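Putative uncharacterized protein (Ustilago maydis, PDB 4GNX) forms part of replication protein A and binds single-stranded DNA through OB-fold domains, one of which carries a zinc site. Local coordinates at residues L199-V204 with S220-N225. Residues are numbered along the deposited sequence; the frame is centred on the assembly and turned at random.
Sequences LAFKGV and STMLIN
Phe201 and Met222 stand side by side on one face of two antiparallel strands of an OB-fold domain, whose curled sheet pairs 199-201 with 220-224; the strand axes approach to 4.6 Å and run at 160°. Backbone pairing fixes the register: Ala200 and Leu223 exchange N-H...O=C bonds in both directions, as do Lys202 and Thr221, with Lys202 N to Thr221 O at 2.9 Å.

On the face carrying Leu199, Phe201, Met222 and Ile224, Leu199 likewise lies alongside Ile224. The Phe201 ring offers one flat face, and Met222 CB rests over it, 3.4 Å from CE2. Because Met222 CG is placed between its backbone N and carbonyl carbon (chi1 65°) and the chain bends again further out, the methyl CE curls back to 3.5 Å from Phe201 CZ. The sulfur lies oblique to the ring, 47° off its normal, in a Met-aromatic contact. Beyond Met222, the Leu199 branch CD2 fills the hollow formed by Ile224 CB, CG1 and CG2, reaching CG1 at 3.7 Å. Leu165 of strand 159-168 touches Leu199, Phe201 and Met222, which places this face in the domain interior.

On the other face, Ala200 adds only a methyl beside Leu223, and the CB of Lys202 packs on Thr221 CG2; Tyr119 touches Thr221 and Leu223. The amine of Lys202 leads away to a salt bridge with Asp137, and Thr221 OG1 is hydrogen-bonded to Thr23 O.

At Lys202-Gly203 the chain turns a corner. Gly203 O approaches Ser220 OG too closely to be trusted as a bond, but Ser220 OG is hydrogen-bonded to Phe217 N.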
ATOM      1  N   LEU C 199     -17.519 -25.098  13.259  1.00 77.47           N
ATOM      2  CA  LEU C 199     -16.990 -23.797  13.653  1.00 73.68           C
ATOM      3  C   LEU C 199     -17.381 -22.731  12.649  1.00 72.71           C
ATOM      4  O   LEU C 199     -17.269 -22.939  11.433  1.00 72.24           O
ATOM      5  CB  LEU C 199     -15.478 -23.839  13.771  1.00 70.69           C
ATOM      6  CG  LEU C 199     -14.892 -24.832  14.764  1.00 71.73           C
ATOM      7  CD1 LEU C 199     -13.374 -24.687  14.797  1.00 69.57           C
ATOM      8  CD2 LEU C 199     -15.495 -24.654  16.149  1.00 72.79           C
ATOM      9  N   ALA C 200     -17.830 -21.592  13.173  1.00 72.10           N
ATOM     10  CA  ALA C 200     -18.315 -20.481  12.353  1.00 71.36           C
ATOM     11  C   ALA C 200     -17.450 -19.240  12.559  1.00 68.91           C
ATOM     12  O   ALA C 200     -17.274 -18.774  13.685  1.00 69.57           O
ATOM     13  CB  ALA C 200     -19.773 -20.182  12.676  1.00 73.51           C
ATOM     14  N   PHE C 201     -16.922 -18.699  11.470  1.00 66.93           N
ATOM     15  CA  PHE C 201     -16.007 -17.572  11.554  1.00 65.06           C
ATOM     16  C   PHE C 201     -16.538 -16.285  10.930  1.00 66.25           C
ATOM     17  O   PHE C 201     -17.020 -16.288   9.785  1.00 67.48           O
ATOM     18  CB  PHE C 201     -14.675 -17.946  10.924  1.00 63.14           C
ATOM     19  CG  PHE C 201     -13.906 -18.961  11.709  1.00 62.98           C
ATOM     20  CD1 PHE C 201     -14.133 -20.322  11.530  1.00 63.81           C
ATOM     21  CD2 PHE C 201     -12.954 -18.563  12.640  1.00 62.56           C
ATOM     22  CE1 PHE C 201     -13.426 -21.267  12.262  1.00 63.49           C
ATOM     23  CE2 PHE C 201     -12.241 -19.508  13.369  1.00 62.71           C
ATOM     24  CZ  PHE C 201     -12.481 -20.862  13.182  1.00 62.55           C
ATOM     25  N   LYS C 202     -16.452 -15.193  11.697  1.00 66.08           N
ATOM     26  CA  LYS C 202     -16.777 -13.848  11.203  1.00 66.02           C
ATOM     27  C   LYS C 202     -15.516 -12.998  11.087  1.00 63.95           C
ATOM     28  O   LYS C 202     -14.715 -12.925  12.023  1.00 63.18           O
ATOM     29  CB  LYS C 202     -17.825 -13.155  12.090  1.00 67.46           C
ATOM     30  CG  LYS C 202     -18.862 -12.360  11.307  1.00 69.44           C
ATOM     31  CD  LYS C 202     -18.414 -10.935  11.036  1.00 69.36           C
ATOM     32  CE  LYS C 202     -18.645 -10.536   9.588  1.00 69.81           C
ATOM     33  NZ  LYS C 202     -20.024 -10.813   9.120  1.00 71.99           N
ATOM     34  N   GLY C 203     -15.346 -12.374   9.925  1.00 64.07           N
ATOM     35  CA  GLY C 203     -14.224 -11.473   9.669  1.00 63.35           C
ATOM     36  C   GLY C 203     -12.877 -12.148   9.820  1.00 61.53           C
ATOM     37  O   GLY C 203     -12.207 -11.986  10.832  1.00 60.65           O
ATOM     38  N   VAL C 204     -12.488 -12.908   8.805  1.00 60.96           N
ATOM     39  CA  VAL C 204     -11.259 -13.673   8.840  1.00 59.59           C
ATOM     40  C   VAL C 204     -10.381 -13.207   7.680  1.00 60.62           C
ATOM     41  O   VAL C 204     -10.900 -12.847   6.622  1.00 62.40           O
ATOM     42  CB  VAL C 204     -11.598 -15.175   8.763  1.00 59.86           C
ATOM     43  CG1 VAL C 204     -10.410 -16.024   8.336  1.00 59.80           C
ATOM     44  CG2 VAL C 204     -12.117 -15.643  10.107  1.00 59.62           C
ATOM     45  N   SER C 220     -11.737 -10.743  14.850  1.00 62.12           N
ATOM     46  CA  SER C 220     -12.369 -11.931  14.311  1.00 61.20           C
ATOM     47  C   SER C 220     -13.090 -12.690  15.404  1.00 62.44           C
ATOM     48  O   SER C 220     -12.795 -12.523  16.587  1.00 61.99           O
ATOM     49  CB  SER C 220     -11.343 -12.842  13.644  1.00 59.76           C
ATOM     50  OG  SER C 220     -10.682 -12.189  12.583  1.00 59.65           O
ATOM     51  N   THR C 221     -14.017 -13.545  14.981  1.00 64.44           N
ATOM     52  CA  THR C 221     -14.913 -14.254  15.874  1.00 67.29           C
ATOM     53  C   THR C 221     -15.102 -15.703  15.431  1.00 68.59           C
ATOM     54  O   THR C 221     -15.191 -15.979  14.233  1.00 68.47           O
ATOM     55  CB  THR C 221     -16.257 -13.494  15.962  1.00 69.80           C
ATOM     56  OG1 THR C 221     -16.323 -12.826  17.224  1.00 71.64           O
ATOM     57  CG2 THR C 221     -17.487 -14.414  15.807  1.00 71.33           C
ATOM     58  N   MET C 222     -15.139 -16.621  16.397  1.00 71.06           N
ATOM     59  CA  MET C 222     -15.518 -18.010  16.121  1.00 73.85           C
ATOM     60  C   MET C 222     -16.511 -18.599  17.136  1.00 77.34           C
ATOM     61  O   MET C 222     -16.412 -18.355  18.343  1.00 78.74           O
ATOM     62  CB  MET C 222     -14.293 -18.916  15.970  1.00 73.68           C
ATOM     63  CG  MET C 222     -13.466 -19.077  17.232  1.00 76.18           C
ATOM     64  SD  MET C 222     -13.037 -20.798  17.564  1.00 79.09           S
ATOM     65  CE  MET C 222     -11.562 -21.011  16.583  1.00 74.91           C
ATOM     66  N   LEU C 223     -17.465 -19.374  16.630  1.00 79.44           N
ATOM     67  CA  LEU C 223     -18.467 -20.023  17.464  1.00 83.36           C
ATOM     68  C   LEU C 223     -18.345 -21.524  17.327  1.00 84.42           C
ATOM     69  O   LEU C 223     -18.044 -22.038  16.242  1.00 83.72           O
ATOM     70  CB  LEU C 223     -19.867 -19.591  17.043  1.00 86.61           C
ATOM     71  CG  LEU C 223     -20.362 -18.242  17.551  1.00 88.56           C
ATOM     72  CD1 LEU C 223     -21.218 -17.586  16.483  1.00 90.14           C
ATOM     73  CD2 LEU C 223     -21.119 -18.409  18.865  1.00 91.75           C
ATOM     74  N   ILE C 224     -18.583 -22.228  18.426  1.00 86.14           N
ATOM     75  CA  ILE C 224     -18.484 -23.679  18.421  1.00 87.42           C
ATOM     76  C   ILE C 224     -19.874 -24.310  18.471  1.00 90.92           C
ATOM     77  O   ILE C 224     -20.540 -24.283  19.507  1.00 95.25           O
ATOM     78  CB  ILE C 224     -17.588 -24.177  19.571  1.00 87.93           C
ATOM     79  CG1 ILE C 224     -16.242 -23.428  19.539  1.00 84.90           C
ATOM     80  CG2 ILE C 224     -17.399 -25.688  19.479  1.00 88.96           C
ATOM     81  CD1 ILE C 224     -15.553 -23.273  20.882  1.00 85.17           C
ATOM     82  N   ASN C 225     -20.301 -24.865  17.338  1.00 90.25           N
ATOM     83  CA  ASN C 225     -21.629 -25.464  17.200  1.00 94.20           C
ATOM     84  C   ASN C 225     -22.754 -24.477  17.520  1.00 95.68           C
ATOM     85  O   ASN C 225     -23.516 -24.676  18.463  1.00 97.74           O
ATOM     86  CB  ASN C 225     -21.747 -26.729  18.057  1.00 97.17           C
ATOM     87  CG  ASN C 225     -20.642 -27.725  17.775  1.00 96.08           C
ATOM     88  OD1 ASN C 225     -20.489 -28.197  16.646  1.00 96.03           O
ATOM     89  ND2 ASN C 225     -19.866 -28.056  18.803  1.00 95.45           N
TER